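Local coordinates for protein PKS (PDB 4OQJ) that probably catalyses carbon–carbon bond formation between acyl units as a ketosynthase of an AT-less type I polyketide synthase that makes oxazolomycin, at residues A[21-26]-A[263-268]; A[324-329]-A[360-365]; A[483-488]-A[527-532]. One frame throughout, in Å; residues are numbered along the deposited sequence.

Contact 1: residues A[21-26]-A[263-268]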
ATOM      1  N   SER A  21      -7.026   8.854 -17.950  1.00 28.16           N
ATOM      2  CA  SER A  21      -6.584   8.676 -16.571  1.00 28.68           C
ATOM      3  C   SER A  21      -7.501   9.317 -15.527  1.00 26.43           C
ATOM      4  O   SER A  21      -7.269   9.155 -14.334  1.00 28.52           O
ATOM      5  CB  SER A  21      -5.174   9.243 -16.414  1.00 30.38           C
ATOM      6  OG  SER A  21      -5.170  10.639 -16.658  1.00 36.44           O
ATOM      7  N   ASP A  22      -8.532  10.044 -15.955  1.00 21.38           N
ATOM      8  CA  ASP A  22      -9.435  10.673 -14.994  1.00 18.24           C
ATOM      9  C   ASP A  22     -10.203   9.597 -14.238  1.00 16.78           C
ATOM     10  O   ASP A  22     -10.692   8.640 -14.841  1.00 15.86           O
ATOM     11  CB  ASP A  22     -10.411  11.629 -15.686  1.00 23.83           C
ATOM     12  CG  ASP A  22      -9.761  12.942 -16.114  1.00 33.34           C
ATOM     13  OD1 ASP A  22      -8.616  13.232 -15.702  1.00 31.19           O
ATOM     14  OD2 ASP A  22     -10.414  13.694 -16.867  1.00 39.31           O
ATOM     15  N   ILE A  23     -10.309   9.762 -12.922  1.00 16.39           N
ATOM     16  CA  ILE A  23     -11.016   8.817 -12.060  1.00 14.80           C
ATOM     17  C   ILE A  23     -12.276   9.445 -11.476  1.00 14.83           C
ATOM     18  O   ILE A  23     -12.209  10.472 -10.810  1.00 16.30           O
ATOM     19  CB  ILE A  23     -10.138   8.341 -10.875  1.00 17.07           C
ATOM     20  CG1 ILE A  23      -8.830   7.687 -11.346  1.00 21.58           C
ATOM     21  CG2 ILE A  23     -10.907   7.385  -9.982  1.00 14.69           C
ATOM     22  CD1 ILE A  23      -8.992   6.463 -12.180  1.00 23.32           C
ATOM     23  N   ALA A  24     -13.426   8.814 -11.695  1.00 13.84           N
ATOM     24  CA  ALA A  24     -14.663   9.271 -11.076  1.00 13.75           C
ATOM     25  C   ALA A  24     -14.788   8.818  -9.626  1.00 14.05           C
ATOM     26  O   ALA A  24     -14.444   7.685  -9.287  1.00 15.83           O
ATOM     27  CB  ALA A  24     -15.857   8.775 -11.861  1.00 17.24           C
ATOM     28  N   VAL A  25     -15.277   9.711  -8.772  1.00 12.23           N
ATOM     29  CA  VAL A  25     -15.777   9.325  -7.462  1.00 11.48           C
ATOM     30  C   VAL A  25     -17.253   9.006  -7.620  1.00 14.42           C
ATOM     31  O   VAL A  25     -18.045   9.915  -7.867  1.00 17.16           O
ATOM     32  CB  VAL A  25     -15.592  10.435  -6.434  1.00 14.47           C
ATOM     33  CG1 VAL A  25     -16.111   9.999  -5.082  1.00 13.41           C
ATOM     34  CG2 VAL A  25     -14.116  10.827  -6.349  1.00 14.08           C
ATOM     35  N   ILE A  26     -17.631   7.733  -7.506  1.00 14.06           N
ATOM     36  CA  ILE A  26     -19.007   7.345  -7.802  1.00 15.20           C
ATOM     37  C   ILE A  26     -19.814   7.052  -6.561  1.00 13.64           C
ATOM     38  O   ILE A  26     -21.008   6.796  -6.649  1.00 13.62           O
ATOM     39  CB  ILE A  26     -19.076   6.131  -8.722  1.00 15.31           C
ATOM     40  CG1 ILE A  26     -18.408   4.906  -8.084  1.00 13.66           C
ATOM     41  CG2 ILE A  26     -18.457   6.467 -10.082  1.00 16.26           C
ATOM     42  CD1 ILE A  26     -18.681   3.628  -8.868  1.00 18.57           C
ATOM     43  N   VAL A 263     -14.285   6.437  -0.070  1.00 10.22           N
ATOM     44  CA  VAL A 263     -14.761   6.775  -1.392  1.00 10.39           C
ATOM     45  C   VAL A 263     -14.684   5.550  -2.288  1.00 10.07           C
ATOM     46  O   VAL A 263     -13.859   4.660  -2.070  1.00 11.06           O
ATOM     47  CB  VAL A 263     -13.951   7.936  -2.014  1.00 12.13           C
ATOM     48  CG1 VAL A 263     -14.107   9.189  -1.171  1.00 14.88           C
ATOM     49  CG2 VAL A 263     -12.461   7.556  -2.163  1.00 10.80           C
ATOM     50  N   VAL A 264     -15.563   5.522  -3.286  1.00  9.14           N
ATOM     51  CA  VAL A 264     -15.594   4.470  -4.302  1.00  9.72           C
ATOM     52  C   VAL A 264     -15.157   5.096  -5.624  1.00 10.79           C
ATOM     53  O   VAL A 264     -15.731   6.098  -6.052  1.00 11.35           O
ATOM     54  CB  VAL A 264     -17.001   3.867  -4.433  1.00 11.92           C
ATOM     55  CG1 VAL A 264     -17.053   2.769  -5.505  1.00  9.33           C
ATOM     56  CG2 VAL A 264     -17.481   3.336  -3.096  1.00 13.53           C
ATOM     57  N   LEU A 265     -14.133   4.515  -6.247  1.00  9.70           N
ATOM     58  CA  LEU A 265     -13.467   5.088  -7.409  1.00 12.50           C
ATOM     59  C   LEU A 265     -13.615   4.166  -8.614  1.00 14.76           C
ATOM     60  O   LEU A 265     -13.644   2.945  -8.466  1.00 13.14           O
ATOM     61  CB  LEU A 265     -11.983   5.320  -7.105  1.00 14.05           C
ATOM     62  CG  LEU A 265     -11.726   6.153  -5.840  1.00 14.72           C
ATOM     63  CD1 LEU A 265     -10.242   6.237  -5.528  1.00 16.84           C
ATOM     64  CD2 LEU A 265     -12.312   7.548  -5.981  1.00 13.88           C
ATOM     65  N   LYS A 266     -13.701   4.772  -9.798  1.00 12.13           N
ATOM     66  CA  LYS A 266     -13.871   4.067 -11.063  1.00 13.15           C
ATOM     67  C   LYS A 266     -13.356   4.969 -12.175  1.00 16.82           C
ATOM     68  O   LYS A 266     -13.469   6.187 -12.067  1.00 17.64           O
ATOM     69  CB  LYS A 266     -15.350   3.735 -11.294  1.00 15.37           C
ATOM     70  CG  LYS A 266     -15.637   2.944 -12.572  1.00 18.77           C
ATOM     71  CD  LYS A 266     -17.144   2.857 -12.846  1.00 23.39           C
ATOM     72  CE  LYS A 266     -17.651   1.444 -12.846  1.00 23.98           C
ATOM     73  NZ  LYS A 266     -19.099   1.324 -13.226  1.00 22.20           N
ATOM     74  N   ARG A 267     -12.796   4.407 -13.237  1.00 15.46           N
ATOM     75  CA  ARG A 267     -12.370   5.248 -14.351  1.00 19.33           C
ATOM     76  C   ARG A 267     -13.539   6.099 -14.772  1.00 20.33           C
ATOM     77  O   ARG A 267     -14.660   5.612 -14.827  1.00 19.30           O
ATOM     78  CB  ARG A 267     -11.911   4.441 -15.549  1.00 22.93           C
ATOM     79  CG  ARG A 267     -10.644   3.673 -15.373  1.00 32.35           C
ATOM     80  CD  ARG A 267     -10.270   3.110 -16.716  1.00 43.40           C
ATOM     81  NE  ARG A 267      -9.137   2.202 -16.646  1.00 49.51           N
ATOM     82  CZ  ARG A 267      -7.939   2.446 -17.169  1.00 58.27           C
ATOM     83  NH1 ARG A 267      -7.682   3.588 -17.818  1.00 53.22           N
ATOM     84  NH2 ARG A 267      -6.987   1.532 -17.044  1.00 66.66           N
ATOM     85  N   LEU A 268     -13.287   7.362 -15.069  1.00 19.54           N
ATOM     86  CA  LEU A 268     -14.381   8.261 -15.431  1.00 20.93           C
ATOM     87  C   LEU A 268     -15.106   7.784 -16.673  1.00 19.59           C
ATOM     88  O   LEU A 268     -16.337   7.819 -16.720  1.00 18.35           O
ATOM     89  CB  LEU A 268     -13.872   9.682 -15.655  1.00 22.45           C
ATOM     90  CG  LEU A 268     -14.930  10.675 -16.135  1.00 22.03           C
ATOM     91  CD1 LEU A 268     -16.090  10.753 -15.159  1.00 21.13           C
ATOM     92  CD2 LEU A 268     -14.304  12.072 -16.348  1.00 24.47           C
TER

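Contact 2: residues A[324-329]-A[360-365]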
ATOM      1  N   SER A 324      -8.865  26.860  -7.824  1.00 21.10           N
ATOM      2  CA  SER A 324      -9.547  27.978  -7.143  1.00 22.05           C
ATOM      3  C   SER A 324      -9.894  27.696  -5.685  1.00 21.09           C
ATOM      4  O   SER A 324     -10.437  28.568  -4.997  1.00 21.81           O
ATOM      5  CB  SER A 324     -10.835  28.375  -7.896  1.00 23.37           C
ATOM      6  OG  SER A 324     -11.647  27.247  -8.179  1.00 23.89           O
ATOM      7  N   TYR A 325      -9.591  26.487  -5.221  1.00 19.57           N
ATOM      8  CA  TYR A 325      -9.687  26.144  -3.796  1.00 18.61           C
ATOM      9  C   TYR A 325      -8.592  25.132  -3.418  1.00 17.31           C
ATOM     10  O   TYR A 325      -8.349  24.172  -4.144  1.00 16.58           O
ATOM     11  CB  TYR A 325     -11.077  25.561  -3.431  1.00 24.19           C
ATOM     12  CG  TYR A 325     -11.123  25.201  -1.971  1.00 21.82           C
ATOM     13  CD1 TYR A 325     -11.199  26.195  -1.007  1.00 21.11           C
ATOM     14  CD2 TYR A 325     -11.033  23.882  -1.549  1.00 20.73           C
ATOM     15  CE1 TYR A 325     -11.181  25.895   0.331  1.00 22.38           C
ATOM     16  CE2 TYR A 325     -11.027  23.569  -0.202  1.00 17.14           C
ATOM     17  CZ  TYR A 325     -11.097  24.584   0.731  1.00 19.22           C
ATOM     18  OH  TYR A 325     -11.067  24.306   2.084  1.00 18.44           O
ATOM     19  N   VAL A 326      -7.938  25.335  -2.280  1.00 17.29           N
ATOM     20  CA  VAL A 326      -7.069  24.303  -1.718  1.00 18.25           C
ATOM     21  C   VAL A 326      -7.521  23.943  -0.312  1.00 17.07           C
ATOM     22  O   VAL A 326      -7.702  24.811   0.544  1.00 17.24           O
ATOM     23  CB  VAL A 326      -5.572  24.736  -1.667  1.00 16.25           C
ATOM     24  CG1 VAL A 326      -4.741  23.750  -0.837  1.00 15.88           C
ATOM     25  CG2 VAL A 326      -4.996  24.856  -3.064  1.00 17.76           C
ATOM     26  N   GLU A 327      -7.696  22.648  -0.091  1.00 14.21           N
ATOM     27  CA  GLU A 327      -7.957  22.112   1.224  1.00 14.16           C
ATOM     28  C   GLU A 327      -6.602  21.758   1.815  1.00 12.87           C
ATOM     29  O   GLU A 327      -5.986  20.760   1.440  1.00 12.73           O
ATOM     30  CB  GLU A 327      -8.897  20.901   1.157  1.00 15.82           C
ATOM     31  CG  GLU A 327      -9.071  20.103   2.472  1.00 16.32           C
ATOM     32  CD  GLU A 327      -9.803  20.881   3.582  1.00 17.27           C
ATOM     33  OE1 GLU A 327     -10.413  21.937   3.305  1.00 14.56           O
ATOM     34  OE2 GLU A 327      -9.769  20.417   4.740  1.00 12.98           O
ATOM     35  N   ALA A 328      -6.153  22.612   2.722  1.00 13.70           N
ATOM     36  CA  ALA A 328      -4.876  22.481   3.397  1.00 14.78           C
ATOM     37  C   ALA A 328      -4.874  21.340   4.397  1.00 14.18           C
ATOM     38  O   ALA A 328      -5.920  20.933   4.899  1.00 14.15           O
ATOM     39  CB  ALA A 328      -4.545  23.762   4.102  1.00 15.71           C
ATOM     40  N   HIS A 329      -3.689  20.820   4.681  1.00 12.87           N
ATOM     41  CA  HIS A 329      -3.519  19.902   5.795  1.00 13.77           C
ATOM     42  C   HIS A 329      -3.977  20.625   7.065  1.00 17.25           C
ATOM     43  O   HIS A 329      -4.757  20.096   7.863  1.00 19.24           O
ATOM     44  CB  HIS A 329      -2.060  19.459   5.871  1.00 14.08           C
ATOM     45  CG  HIS A 329      -1.786  18.478   6.956  1.00 15.38           C
ATOM     46  ND1 HIS A 329      -2.437  17.269   7.048  1.00 19.61           N
ATOM     47  CD2 HIS A 329      -0.925  18.531   7.999  1.00 18.76           C
ATOM     48  CE1 HIS A 329      -1.991  16.613   8.105  1.00 18.24           C
ATOM     49  NE2 HIS A 329      -1.076  17.358   8.700  1.00 20.12           N
ATOM     50  N   CYS A 360      -7.241  32.281  -5.043  1.00 26.95           N
ATOM     51  CA  CYS A 360      -7.504  30.888  -4.655  1.00 25.30           C
ATOM     52  C   CYS A 360      -7.848  30.796  -3.175  1.00 23.41           C
ATOM     53  O   CYS A 360      -7.060  31.162  -2.316  1.00 23.99           O
ATOM     54  CB  CYS A 360      -6.303  29.979  -4.973  1.00 22.02           C
ATOM     55  SG  CYS A 360      -6.584  28.203  -4.680  1.00 20.74           S
ATOM     56  N   ALA A 361      -9.032  30.280  -2.881  1.00 22.22           N
ATOM     57  CA  ALA A 361      -9.457  30.098  -1.507  1.00 21.61           C
ATOM     58  C   ALA A 361      -8.685  28.961  -0.848  1.00 19.91           C
ATOM     59  O   ALA A 361      -8.283  27.992  -1.499  1.00 20.18           O
ATOM     60  CB  ALA A 361     -10.951  29.827  -1.450  1.00 23.18           C
ATOM     61  N   LEU A 362      -8.487  29.104   0.455  1.00 19.60           N
ATOM     62  CA  LEU A 362      -7.734  28.167   1.269  1.00 18.63           C
ATOM     63  C   LEU A 362      -8.539  27.879   2.532  1.00 18.79           C
ATOM     64  O   LEU A 362      -9.115  28.791   3.122  1.00 22.45           O
ATOM     65  CB  LEU A 362      -6.359  28.760   1.612  1.00 20.64           C
ATOM     66  CG  LEU A 362      -5.340  27.913   2.360  1.00 20.34           C
ATOM     67  CD1 LEU A 362      -4.798  26.800   1.479  1.00 18.28           C
ATOM     68  CD2 LEU A 362      -4.200  28.809   2.870  1.00 23.65           C
ATOM     69  N   GLY A 363      -8.599  26.620   2.948  1.00 17.94           N
ATOM     70  CA  GLY A 363      -9.364  26.278   4.134  1.00 17.40           C
ATOM     71  C   GLY A 363      -8.888  24.998   4.780  1.00 18.72           C
ATOM     72  O   GLY A 363      -8.050  24.292   4.217  1.00 18.41           O
ATOM     73  N   SER A 364      -9.421  24.699   5.963  1.00 17.25           N
ATOM     74  CA  SER A 364      -9.109  23.446   6.645  1.00 15.41           C
ATOM     75  C   SER A 364     -10.306  22.886   7.408  1.00 15.59           C
ATOM     76  O   SER A 364     -10.840  23.550   8.308  1.00 17.86           O
ATOM     77  CB  SER A 364      -7.956  23.631   7.624  1.00 14.50           C
ATOM     78  OG  SER A 364      -7.756  22.410   8.331  1.00 15.04           O
ATOM     79  N   VAL A 365     -10.723  21.670   7.054  1.00 15.32           N
ATOM     80  CA  VAL A 365     -11.813  20.994   7.763  1.00 15.03           C
ATOM     81  C   VAL A 365     -11.402  20.632   9.194  1.00 14.00           C
ATOM     82  O   VAL A 365     -12.246  20.317  10.033  1.00 15.10           O
ATOM     83  CB  VAL A 365     -12.272  19.727   7.026  1.00 12.94           C
ATOM     84  CG1 VAL A 365     -11.244  18.568   7.168  1.00 12.42           C
ATOM     85  CG2 VAL A 365     -13.648  19.305   7.494  1.00 15.35           C
TER

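Contact 3: residues A[483-488]-A[527-532]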
ATOM      1  N   ASP A 483     -37.034   5.730   5.747  1.00 28.86           N
ATOM      2  CA  ASP A 483     -35.944   6.504   5.153  1.00 28.72           C
ATOM      3  C   ASP A 483     -36.158   6.756   3.663  1.00 25.91           C
ATOM      4  O   ASP A 483     -35.904   7.857   3.171  1.00 25.49           O
ATOM      5  CB  ASP A 483     -34.586   5.792   5.327  1.00 32.73           C
ATOM      6  CG  ASP A 483     -34.078   5.791   6.773  1.00 45.00           C
ATOM      7  OD1 ASP A 483     -34.589   6.572   7.608  1.00 42.94           O
ATOM      8  OD2 ASP A 483     -33.144   5.002   7.066  1.00 47.49           O
ATOM      9  N   LEU A 484     -36.547   5.717   2.924  1.00 24.55           N
ATOM     10  CA  LEU A 484     -36.744   5.868   1.484  1.00 23.55           C
ATOM     11  C   LEU A 484     -37.917   6.801   1.224  1.00 24.15           C
ATOM     12  O   LEU A 484     -37.857   7.662   0.346  1.00 27.57           O
ATOM     13  CB  LEU A 484     -37.003   4.516   0.808  1.00 23.14           C
ATOM     14  CG  LEU A 484     -37.219   4.607  -0.709  1.00 21.87           C
ATOM     15  CD1 LEU A 484     -35.990   5.163  -1.400  1.00 23.46           C
ATOM     16  CD2 LEU A 484     -37.605   3.257  -1.312  1.00 20.52           C
ATOM     17  N   ALA A 485     -38.989   6.605   1.984  1.00 23.61           N
ATOM     18  CA  ALA A 485     -40.170   7.470   1.898  1.00 31.05           C
ATOM     19  C   ALA A 485     -39.767   8.922   2.059  1.00 36.17           C
ATOM     20  O   ALA A 485     -40.117   9.771   1.239  1.00 34.48           O
ATOM     21  CB  ALA A 485     -41.172   7.092   2.946  1.00 30.55           C
ATOM     22  N   ARG A 486     -39.000   9.180   3.118  1.00 37.49           N
ATOM     23  CA  ARG A 486     -38.523  10.516   3.431  1.00 33.57           C
ATOM     24  C   ARG A 486     -37.670  11.055   2.302  1.00 30.19           C
ATOM     25  O   ARG A 486     -37.840  12.193   1.881  1.00 32.48           O
ATOM     26  CB  ARG A 486     -37.725  10.502   4.742  1.00 39.51           C
ATOM     27  CG  ARG A 486     -37.326  11.888   5.271  1.00 49.59           C
ATOM     28  CD  ARG A 486     -36.627  11.814   6.642  1.00 53.32           C
ATOM     29  NE  ARG A 486     -37.267  10.854   7.551  1.00 52.55           N
ATOM     30  CZ  ARG A 486     -36.746   9.682   7.919  1.00 56.12           C
ATOM     31  NH1 ARG A 486     -35.550   9.292   7.480  1.00 58.02           N
ATOM     32  NH2 ARG A 486     -37.429   8.890   8.741  1.00 53.80           N
ATOM     33  N   ALA A 487     -36.743  10.247   1.801  1.00 28.22           N
ATOM     34  CA  ALA A 487     -35.859  10.722   0.739  1.00 27.89           C
ATOM     35  C   ALA A 487     -36.673  11.028  -0.528  1.00 27.25           C
ATOM     36  O   ALA A 487     -36.353  11.945  -1.302  1.00 31.94           O
ATOM     37  CB  ALA A 487     -34.766   9.690   0.447  1.00 35.06           C
ATOM     38  N   LEU A 488     -37.718  10.247  -0.754  1.00 28.74           N
ATOM     39  CA  LEU A 488     -38.512  10.422  -1.962  1.00 32.67           C
ATOM     40  C   LEU A 488     -39.341  11.720  -1.874  1.00 37.26           C
ATOM     41  O   LEU A 488     -39.431  12.468  -2.852  1.00 35.61           O
ATOM     42  CB  LEU A 488     -39.405   9.196  -2.196  1.00 32.83           C
ATOM     43  CG  LEU A 488     -38.677   7.937  -2.714  1.00 34.84           C
ATOM     44  CD1 LEU A 488     -39.665   6.799  -2.908  1.00 33.94           C
ATOM     45  CD2 LEU A 488     -37.893   8.181  -4.011  1.00 36.38           C
ATOM     46  N   ALA A 527     -47.343   5.991  -0.458  1.00 34.84           N
ATOM     47  CA  ALA A 527     -47.615   4.570  -0.278  1.00 32.85           C
ATOM     48  C   ALA A 527     -46.671   3.940   0.739  1.00 32.34           C
ATOM     49  O   ALA A 527     -47.112   3.204   1.627  1.00 35.83           O
ATOM     50  CB  ALA A 527     -47.521   3.852  -1.609  1.00 31.33           C
ATOM     51  N   LEU A 528     -45.378   4.248   0.626  1.00 33.53           N
ATOM     52  CA  LEU A 528     -44.376   3.703   1.539  1.00 35.69           C
ATOM     53  C   LEU A 528     -44.583   4.196   2.971  1.00 38.76           C
ATOM     54  O   LEU A 528     -44.397   3.442   3.935  1.00 40.42           O
ATOM     55  CB  LEU A 528     -42.960   4.062   1.056  1.00 35.47           C
ATOM     56  CG  LEU A 528     -42.549   3.398  -0.260  1.00 34.15           C
ATOM     57  CD1 LEU A 528     -41.241   3.970  -0.787  1.00 34.61           C
ATOM     58  CD2 LEU A 528     -42.431   1.897  -0.074  1.00 31.60           C
ATOM     59  N   ALA A 529     -44.973   5.456   3.120  1.00 41.70           N
ATOM     60  CA  ALA A 529     -45.221   6.003   4.451  1.00 44.10           C
ATOM     61  C   ALA A 529     -46.454   5.361   5.103  1.00 44.69           C
ATOM     62  O   ALA A 529     -46.448   5.093   6.305  1.00 48.57           O
ATOM     63  CB  ALA A 529     -45.389   7.502   4.378  1.00 44.49           C
ATOM     64  N   LEU A 530     -47.487   5.090   4.309  1.00 51.87           N
ATOM     65  CA  LEU A 530     -48.752   4.571   4.848  1.00 60.99           C
ATOM     66  C   LEU A 530     -48.664   3.093   5.259  1.00 63.84           C
ATOM     67  O   LEU A 530     -49.262   2.682   6.257  1.00 61.81           O
ATOM     68  CB  LEU A 530     -49.883   4.758   3.828  1.00 61.49           C
ATOM     69  CG  LEU A 530     -50.166   6.185   3.322  1.00 61.24           C
ATOM     70  CD1 LEU A 530     -51.566   6.308   2.731  1.00 62.06           C
ATOM     71  CD2 LEU A 530     -49.944   7.232   4.408  1.00 59.19           C
ATOM     72  N   GLY A 531     -47.924   2.298   4.492  1.00 62.07           N
ATOM     73  CA  GLY A 531     -47.723   0.898   4.829  1.00 55.68           C
ATOM     74  C   GLY A 531     -48.986   0.072   4.684  1.00 51.50           C
ATOM     75  O   GLY A 531     -49.187  -0.918   5.388  1.00 56.86           O
ATOM     76  N   ASP A 532     -49.831   0.483   3.749  1.00 47.07           N
ATOM     77  CA  ASP A 532     -51.129  -0.152   3.529  1.00 58.59           C
ATOM     78  C   ASP A 532     -51.020  -1.387   2.620  1.00 50.92           C
ATOM     79  O   ASP A 532     -50.693  -1.273   1.435  1.00 45.19           O
ATOM     80  CB  ASP A 532     -52.089   0.866   2.926  1.00 74.24           C
ATOM     81  CG  ASP A 532     -51.475   1.613   1.748  1.00 81.15           C
ATOM     82  OD1 ASP A 532     -50.219   1.747   1.718  1.00 71.40           O
ATOM     83  OD2 ASP A 532     -52.240   2.059   0.862  1.00 84.43           O
TER

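Contact 1: residues A[21-26]-A[263-268]
Ala24 and Lys266 form the hydrogen-bonded pair of an antiparallel match between strands 23-26 and 263-267, whose axes close to 4.4 Å and meet at 142°. Ala24 N reaches Lys266 O at 2.7 Å, and Lys266 N returns to Ala24 O at 3.0 Å. Ile26 N bonds to Val264 O at one end; at the other, Leu268 N still reaches Asp22 O at 2.9 Å although helix 268-274 is starting there.

Val25 and Leu265 lie side by side on one face, CG2 to CD2 3.8 Å, and Ile23 CG2 packs on Leu265 CB from about a right angle. Ile23 and Leu265 reach helix 195-209, while Val25 leans on Ile282 of the next strand. On the opposite face, the short methyl of Ala24 lets Leu268 lie close, CB to CD1 3.9 Å. Ile26 holds CG1 between its backbone N and carbonyl carbon (chi1 61°), which lays that atom against Val264 CG1 at 3.6 Å. Lys266 gives its aliphatic base to this face while NZ runs on to Asp274, Asp276 and Tyr123, so the buried charge is answered. The pair joins the first strand to the fifth, which runs antiparallel to it, in the N-terminal half of a thiolase fold.

Contact 2: residues A[324-329]-A[360-365]
Tyr325 stretches its ring along the backbone of Ala361, Leu362 and Gly363. With CG anti to the backbone N (chi1 179°), CD1 comes to 3.7 Å from Ala361 CB, which lies at the ring edge, while OH arrives 3.3 Å from Gly363 CA. Glycine suits that position because the phenol oxygen occupies the room in which a side chain would start.

From the same face Glu327 folds back at chi2 (67°), bringing its carboxylate between the phenol and the turn after the second strand. Its two oxygens share the work: Tyr325 OH donates to Glu327 OE1 at 2.7 Å, and Val365 N donates to the syn lone pair of Glu327 OE2 at 2.8 Å, almost straight at 170°. Lys383, from helix 376-390, reaches both Glu327 OE1 and Tyr325 OH. This buried acid is therefore gripped on both oxygens, and the neighbouring lysine would probably favour its charged form.

The other face is apolar. Val326 and Leu362 point the same way, CG1 to CD1 3.8 Å, and Ala328 CB touches the same leucine methyl at 4.0 Å; helix 336-348 packs over Leu362. Cys360 SG lies against the peptide between Ser324 and Tyr325 and touches Val326 CG2 at 4.0 Å. Four backbone bonds set the parallel register, with Val326 central: its N binds Ala361 O and its O accepts Gly363 N at 3.1 Å.

Beyond the strands, Ser364 OG caps Lys366 N and also meets Gly330 O, so that it links the loop of His329 to the turn after the second strand. The segments form the two strands of the beta-alpha-beta unit 325-327, 336-348, 360-363 in the C-terminal half of the thiolase fold; His329 begins a His-Gly-Thr-Ala-Thr sequence, consistent with the motif that brings a histidine to the active site of related ketosynthases.

Contact 3: residues A[483-488]-A[527-532]
Leu528 carries this helix-to-helix contact, presenting a single methyl to two leucines of segment 483-488. Its CD1 lies 3.7 Å from Leu484 CD2 and 3.9 Å from Leu488 CD1, and in both cases the side chains meet at a slant. Leu484 and Leu488 stand one helical turn apart, so they offer neighbouring methyls on the same flank. CG of Leu528 sits anti to its carbonyl carbon (chi1 -67°), and the chain then runs on nearly extended to CD1 (chi2 171°), which delivers that methyl to the pair. Leu484 instead sets CG opposite its backbone N (chi1 180°), and from there CD2 meets the same methyl.

Beside the leucines the backbones themselves draw near. Ala485 CB rests on Leu528 CB at 4.0 Å, and the CA atoms of Ala485 and Leu528 are just 5.7 Å apart. Alanine, with a single methyl, permits such an approach. Ala529 adds a looser touch at the solvent-exposed margin, CB to Ala485 CB 4.5 Å. No hydrogen bond crosses; shape and apolar burial account for the contact.

The two helices, 474-490 and 521-530, pack with strand 512-518 in an alpha/beta arrangement, consistent with the linker domain of type I polyketide synthases; segment 483-488 falls in the ketoacyl-synthetase C-terminal extension family. Here Leu516 of strand 512-518 supports Leu528 from the sheet side, while Leu503 and Val499 of helix 496-505 back Leu484 and Leu488 respectively. Leu488 also touches Leu494 in the loop before that helix, and it reaches Val521, Ala524 and Ala525, extending the apolar seam toward the start of helix 521-530.

Contacts 1 and 2 share one large sheet but sit in different halves of the thiolase fold: strands 280-289, 441-448 and 430-436 lie between them, and their centres are 22 Å apart, with nearest atoms about 13 Å apart. Contact 2 has a glycerol beside it, probably from the crystallisation liquor, about 3 Å from the side chain of His329; such molecules often mark pockets, and His329 is consistent with an active-site histidine. Contact 3 is helix packing outside the shared sheet. Its centre is 32 Å from that of contact 1 and 39 Å from that of contact 2, with nearest atoms about 16 and 24 Å away. The three follow in series along the chain.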